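Local coordinates for protein ferredoxin (Rhodopseudomonas palustris, PDB 4LTU) that carries a [2Fe-2S] cluster and probably shuttles single electrons between redox partners, as other ferredoxins of the adrenodoxin/putidaredoxin family do, at residues F6-G11 with L100-R105; H50-D55 with D78-S83. All blocks are in the same frame, centred on the assembly; numbering follows the deposited sequence.

Contact 1 of 2, residues F6-G11 with L100-R105; sequences FIHPDG and LRIPER. Unlike the reference sequence in segment 100-105: Ile-102 (reference Leu).
Ile-102 reaches His-8 because its CG1 sits between its own backbone N and carbonyl carbon (chi1 38°), with CD1 extended beyond it. CD1 thereby comes over one face of the His-8 imidazole, offset toward the rim. This is a CH-pi contact, 3.8 Å from CD1 to the ring centroid. The other branch, CG2, lies at the edge of the Phe-6 ring, 4.1 Å from CD1 of Phe-6. Phe-6 has CG anti to its carbonyl carbon (chi1 -82°), and its ring runs alongside Leu-100. There CE1 of Phe-6 is 3.6 Å from CD1 of Leu-100. Ala-28 of helix 24-29, Ile-33 and Ile-36 also touch the Phe-6 side chain. With only a methyl group at Phe-6, as in an alanine here, Leu-100 CD1 would probably lose its ring neighbour, and Ile-102 CG2 the ring edge it rests against. The backbones pair as parallel strands of the ferredoxin sheet. Ile-7 N donates to Leu-100 O at 2.7 Å. Ile-102 N donates to Ile-7 O at 3.0 Å. On the opposite face of the sheet, Ile-7 CB packs against Arg-101 CG at 3.7 Å. Pro-9 CD rests 3.5 Å from Ile-102 O, just beyond the paired residues. The chemistry is thus mixed: Ile-7 gives both its N-H and its carbonyl to the partner strand, while Phe-6 and Leu-100 share the buried, apolar face of the sheet, and Ile-102 adds its two branches from just beyond the strand.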
loop_
_atom_site.group_PDB
_atom_site.type_symbol
_atom_site.label_atom_id
_atom_site.label_comp_id
_atom_site.label_asym_id
_atom_site.label_seq_id
_atom_site.Cartn_x
_atom_site.Cartn_y
_atom_site.Cartn_z
ATOM N N PHE A 6 5.966 -2.874 -6.764
ATOM C CA PHE A 6 6.296 -2.911 -5.337
ATOM C C PHE A 6 7.814 -2.968 -5.117
ATOM O O PHE A 6 8.502 -3.749 -5.786
ATOM C CB PHE A 6 5.672 -4.125 -4.643
ATOM C CG PHE A 6 4.215 -3.954 -4.256
ATOM C CD1 PHE A 6 3.863 -3.437 -3.004
ATOM C CD2 PHE A 6 3.201 -4.357 -5.121
ATOM C CE1 PHE A 6 2.508 -3.303 -2.630
ATOM C CE2 PHE A 6 1.848 -4.223 -4.763
ATOM C CZ PHE A 6 1.500 -3.698 -3.520
ATOM N N ILE A 7 8.324 -2.170 -4.172
ATOM C CA ILE A 7 9.760 -2.194 -3.833
ATOM C C ILE A 7 10.018 -2.583 -2.374
ATOM O O ILE A 7 9.498 -1.959 -1.455
ATOM C CB ILE A 7 10.443 -0.849 -4.176
ATOM C CG1 ILE A 7 10.458 -0.664 -5.687
ATOM C CG2 ILE A 7 11.866 -0.758 -3.567
ATOM C CD1 ILE A 7 10.182 0.737 -6.101
ATOM N N HIS A 8 10.808 -3.634 -2.191
ATOM C CA HIS A 8 11.189 -4.149 -0.870
ATOM C C HIS A 8 12.225 -3.253 -0.221
ATOM O O HIS A 8 12.911 -2.493 -0.918
ATOM C CB HIS A 8 11.689 -5.597 -0.978
ATOM C CG HIS A 8 10.621 -6.553 -1.427
ATOM N ND1 HIS A 8 10.263 -6.696 -2.750
ATOM C CD2 HIS A 8 9.794 -7.365 -0.723
ATOM C CE1 HIS A 8 9.271 -7.562 -2.843
ATOM N NE2 HIS A 8 8.974 -7.993 -1.631
ATOM N N PRO A 9 12.328 -3.303 1.112
ATOM C CA PRO A 9 13.358 -2.555 1.834
ATOM C C PRO A 9 14.725 -2.625 1.141
ATOM O O PRO A 9 15.461 -1.611 1.100
ATOM C CB PRO A 9 13.432 -3.271 3.198
ATOM C CG PRO A 9 12.379 -4.327 3.183
ATOM C CD PRO A 9 11.458 -4.058 2.033
ATOM N N ASP A 10 15.051 -3.801 0.589
ATOM C CA ASP A 10 16.367 -4.017 -0.033
ATOM C C ASP A 10 16.526 -3.339 -1.388
ATOM O O ASP A 10 17.649 -3.174 -1.863
ATOM C CB ASP A 10 16.751 -5.518 -0.090
ATOM C CG ASP A 10 15.704 -6.395 -0.776
ATOM O OD1 ASP A 10 15.832 -7.627 -0.652
ATOM O OD2 ASP A 10 14.772 -5.899 -1.447
ATOM N N GLY A 11 15.412 -2.960 -2.011
ATOM C CA GLY A 11 15.436 -2.146 -3.233
ATOM C C GLY A 11 15.032 -2.943 -4.444
ATOM O O GLY A 11 15.004 -2.428 -5.565
ATOM N N LEU A 100 4.876 1.410 -5.129
ATOM C CA LEU A 100 4.761 1.393 -3.676
ATOM C C LEU A 100 5.976 0.729 -3.055
ATOM O O LEU A 100 6.449 -0.283 -3.545
ATOM C CB LEU A 100 3.482 0.684 -3.218
ATOM C CG LEU A 100 2.130 1.035 -3.831
ATOM C CD1 LEU A 100 1.116 -0.046 -3.371
ATOM C CD2 LEU A 100 1.696 2.451 -3.453
ATOM N N ARG A 101 6.492 1.331 -1.998
ATOM C CA ARG A 101 7.583 0.738 -1.255
ATOM C C ARG A 101 7.030 0.285 0.077
ATOM O O ARG A 101 6.180 0.958 0.683
ATOM C CB ARG A 101 8.746 1.724 -1.114
ATOM C CG ARG A 101 9.227 2.212 -2.519
ATOM C CD ARG A 101 10.574 2.922 -2.511
ATOM N NE ARG A 101 10.391 4.364 -2.517
ATOM C CZ ARG A 101 10.837 5.172 -3.468
ATOM N NH1 ARG A 101 11.542 4.681 -4.492
ATOM N NH2 ARG A 101 10.602 6.477 -3.373
ATOM N N ILE A 102 7.526 -0.863 0.518
ATOM C CA ILE A 102 7.049 -1.539 1.693
ATOM C C ILE A 102 8.041 -1.351 2.845
ATOM O O ILE A 102 9.258 -1.364 2.632
ATOM C CB ILE A 102 6.728 -3.036 1.422
ATOM C CG1 ILE A 102 7.715 -3.673 0.469
ATOM C CG2 ILE A 102 5.315 -3.207 0.793
ATOM C CD1 ILE A 102 7.231 -5.057 -0.058
ATOM N N PRO A 103 7.510 -1.143 4.069
ATOM C CA PRO A 103 8.312 -0.808 5.208
ATOM C C PRO A 103 9.082 -1.996 5.742
ATOM O O PRO A 103 8.743 -3.141 5.464
ATOM C CB PRO A 103 7.266 -0.361 6.228
ATOM C CG PRO A 103 6.117 -1.170 5.929
ATOM C CD PRO A 103 6.086 -1.173 4.428
ATOM N N GLU A 104 10.125 -1.694 6.504
ATOM C CA GLU A 104 10.960 -2.694 7.172
ATOM C C GLU A 104 10.126 -3.732 7.956
ATOM O O GLU A 104 10.482 -4.909 8.026
ATOM C CB GLU A 104 11.935 -1.963 8.083
ATOM C CG GLU A 104 13.032 -2.808 8.682
ATOM C CD GLU A 104 13.812 -2.046 9.748
ATOM O OE1 GLU A 104 15.029 -1.809 9.524
ATOM O OE2 GLU A 104 13.199 -1.674 10.791
ATOM N N ARG A 105 9.024 -3.288 8.543
ATOM C CA ARG A 105 8.073 -4.214 9.174
ATOM C C ARG A 105 6.642 -3.679 9.237
ATOM O O ARG A 105 6.407 -2.493 9.155
ATOM C CB ARG A 105 8.535 -4.603 10.585
ATOM C CG ARG A 105 8.733 -3.435 11.477
ATOM C CD ARG A 105 8.588 -3.867 12.896
ATOM N NE ARG A 105 9.864 -4.130 13.540
ATOM C CZ ARG A 105 10.099 -3.843 14.819
ATOM N NH1 ARG A 105 9.141 -3.271 15.559
ATOM N NH2 ARG A 105 11.289 -4.110 15.360
#

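Contact 2 of 2, residues H50-D55 with D78-S83; sequences HVYVDD and DRLPNS
Asn-82 and Val-53 join the loop before strand 83-85 to strand 50-53, at the start of an antiparallel pairing in the Fer2 domain. CB of Asn-82 lies 3.3 Å from Val-53 O. CG of Asn-82, anti to its own carbonyl carbon (chi1 -75°), is 3.6 Å from the same oxygen, and at the tip ND2 donates to it at 3.0 Å. The oxygen lies close to the amide plane of Asn-82, but ND2 stands above the plane of the Val-53 carbonyl. ND2 also comes within 3.1 Å of Asp-55 CA. The backbone O of Asn-82 accepts Val-53 N at 3.1 Å. Both polar groups of the Val-53 backbone are therefore held by one residue. Next along comes the non-hydrogen-bonded pair Tyr-52 and Ser-83, where Ser-83 CA makes a CA-H...O contact with Val-51 O. A type I turn from Leu-80 to Ser-83 folds the loop back toward the strand, closed by Ser-83 N bonding to Leu-80 O. Leu-80 lies across the phenol of Tyr-52. With CG of Leu-80 anti to its carbonyl carbon (chi1 -58°) and the chain extended beyond it, the CD1 methyl can cover the ring. It forms a close CH-pi contact: Leu-80 CD1 stands over the centre of one face of the Tyr-52 ring, 3.4 Å from the centroid and 13° off the ring normal.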
loop_
_atom_site.group_PDB
_atom_site.type_symbol
_atom_site.label_atom_id
_atom_site.label_comp_id
_atom_site.label_asym_id
_atom_site.label_seq_id
_atom_site.Cartn_x
_atom_site.Cartn_y
_atom_site.Cartn_z
ATOM N N HIS A 50 0.705 -1.335 5.776
ATOM C CA HIS A 50 1.427 -0.057 5.580
ATOM C C HIS A 50 2.219 -0.039 4.272
ATOM O O HIS A 50 2.847 -1.026 3.932
ATOM C CB HIS A 50 2.417 0.087 6.768
ATOM C CG HIS A 50 3.100 1.417 6.882
ATOM N ND1 HIS A 50 2.668 2.558 6.228
ATOM C CD2 HIS A 50 4.144 1.804 7.660
ATOM C CE1 HIS A 50 3.425 3.585 6.585
ATOM N NE2 HIS A 50 4.313 3.154 7.468
ATOM N N VAL A 51 2.162 1.059 3.525
ATOM C CA VAL A 51 3.094 1.253 2.407
ATOM C C VAL A 51 3.518 2.708 2.303
ATOM O O VAL A 51 2.834 3.590 2.806
ATOM C CB VAL A 51 2.520 0.827 1.032
ATOM C CG1 VAL A 51 2.415 -0.696 0.898
ATOM C CG2 VAL A 51 1.199 1.523 0.733
ATOM N N TYR A 52 4.647 2.958 1.638
ATOM C CA TYR A 52 5.006 4.317 1.199
ATOM C C TYR A 52 4.769 4.472 -0.301
ATOM O O TYR A 52 5.349 3.771 -1.125
ATOM C CB TYR A 52 6.452 4.686 1.548
ATOM C CG TYR A 52 7.014 4.158 2.888
ATOM C CD1 TYR A 52 6.418 4.478 4.106
ATOM C CD2 TYR A 52 8.190 3.400 2.914
ATOM C CE1 TYR A 52 6.941 4.014 5.330
ATOM C CE2 TYR A 52 8.736 2.940 4.125
ATOM C CZ TYR A 52 8.103 3.259 5.330
ATOM O OH TYR A 52 8.647 2.800 6.521
ATOM N N VAL A 53 3.876 5.381 -0.650
ATOM C CA VAL A 53 3.631 5.715 -2.030
ATOM C C VAL A 53 4.836 6.519 -2.552
ATOM O O VAL A 53 5.437 7.330 -1.809
ATOM C CB VAL A 53 2.354 6.532 -2.148
ATOM C CG1 VAL A 53 2.023 6.793 -3.596
ATOM C CG2 VAL A 53 1.196 5.779 -1.457
ATOM N N ASP A 54 5.218 6.265 -3.802
ATOM C CA ASP A 54 6.298 7.026 -4.395
ATOM C C ASP A 54 5.951 8.507 -4.420
ATOM O O ASP A 54 4.847 8.897 -4.836
ATOM C CB ASP A 54 6.622 6.549 -5.810
ATOM C CG ASP A 54 8.035 6.905 -6.212
ATOM O OD1 ASP A 54 8.946 6.706 -5.372
ATOM O OD2 ASP A 54 8.239 7.389 -7.356
ATOM N N ASP A 55 6.919 9.310 -3.974
ATOM C CA ASP A 55 6.863 10.776 -3.980
ATOM C C ASP A 55 6.066 11.378 -5.148
ATOM O O ASP A 55 5.293 12.310 -4.957
ATOM C CB ASP A 55 8.302 11.333 -3.953
ATOM C CG ASP A 55 8.347 12.868 -3.839
ATOM O OD1 ASP A 55 7.474 13.448 -3.137
ATOM O OD2 ASP A 55 9.264 13.482 -4.454
ATOM N N ASP A 78 7.425 3.775 11.752
ATOM C CA ASP A 78 6.851 5.127 11.867
ATOM C C ASP A 78 6.413 5.773 10.531
ATOM O O ASP A 78 7.119 5.681 9.495
ATOM C CB ASP A 78 7.782 6.047 12.695
ATOM C CG ASP A 78 7.731 5.737 14.197
ATOM O OD1 ASP A 78 8.744 5.940 14.913
ATOM O OD2 ASP A 78 6.664 5.290 14.679
ATOM N N ARG A 79 5.238 6.405 10.559
ATOM C CA ARG A 79 4.632 6.954 9.346
ATOM C C ARG A 79 5.512 8.040 8.718
ATOM O O ARG A 79 6.238 8.746 9.398
ATOM C CB ARG A 79 3.215 7.467 9.604
ATOM C CG ARG A 79 3.099 8.757 10.448
ATOM C CD ARG A 79 1.645 9.037 10.855
ATOM N NE ARG A 79 0.817 9.530 9.736
ATOM C CZ ARG A 79 -0.511 9.719 9.778
ATOM N NH1 ARG A 79 -1.191 9.450 10.881
ATOM N NH2 ARG A 79 -1.174 10.185 8.704
ATOM N N LEU A 80 5.456 8.128 7.405
ATOM C CA LEU A 80 6.176 9.124 6.662
ATOM C C LEU A 80 5.068 9.932 5.985
ATOM O O LEU A 80 3.956 9.453 5.879
ATOM C CB LEU A 80 7.032 8.418 5.603
ATOM C CG LEU A 80 8.089 7.378 5.956
ATOM C CD1 LEU A 80 8.778 6.848 4.686
ATOM C CD2 LEU A 80 9.132 7.932 7.002
ATOM N N PRO A 81 5.364 11.148 5.512
ATOM C CA PRO A 81 4.402 11.920 4.694
ATOM C C PRO A 81 3.625 11.068 3.682
ATOM O O PRO A 81 2.399 11.167 3.572
ATOM C CB PRO A 81 5.315 12.873 3.932
ATOM C CG PRO A 81 6.399 13.137 4.863
ATOM C CD PRO A 81 6.642 11.872 5.649
ATOM N N ASN A 82 4.351 10.233 2.952
ATOM C CA ASN A 82 3.774 9.436 1.872
ATOM C C ASN A 82 3.167 8.100 2.315
ATOM O O ASN A 82 2.717 7.316 1.489
ATOM C CB ASN A 82 4.841 9.197 0.817
ATOM C CG ASN A 82 5.115 10.432 -0.029
ATOM O OD1 ASN A 82 4.828 11.578 0.371
ATOM N ND2 ASN A 82 5.690 10.208 -1.204
ATOM N N SER A 83 3.158 7.850 3.615
ATOM C CA SER A 83 2.527 6.649 4.172
ATOM C C SER A 83 1.047 6.484 3.766
ATOM O O SER A 83 0.290 7.446 3.725
ATOM C CB SER A 83 2.690 6.651 5.700
ATOM O OG SER A 83 4.015 6.286 6.077
#

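How the contacts relate
Contact 2 is nested along the chain inside the loop closed by contact 1: residues 6-11 come first, then 50-55, 78-83 and finally 100-105. Their centres are 10 Å apart. Both reach the same mixed sheet, in which strand 99-101 lies between strands 3-7 and 50-53, and strand 83-85 is at one outer side. The two contacts touch directly. Arg-101 NH2 and Asp-54 OD1 form a 2.6 Å salt bridge, and Arg-101 O probably accepts Tyr-52 N. Pro-103 packs against His-50 and Tyr-52. The sheet thus ties the first and last strands to strand 50-53, which directly follows cluster ligand Cys-49.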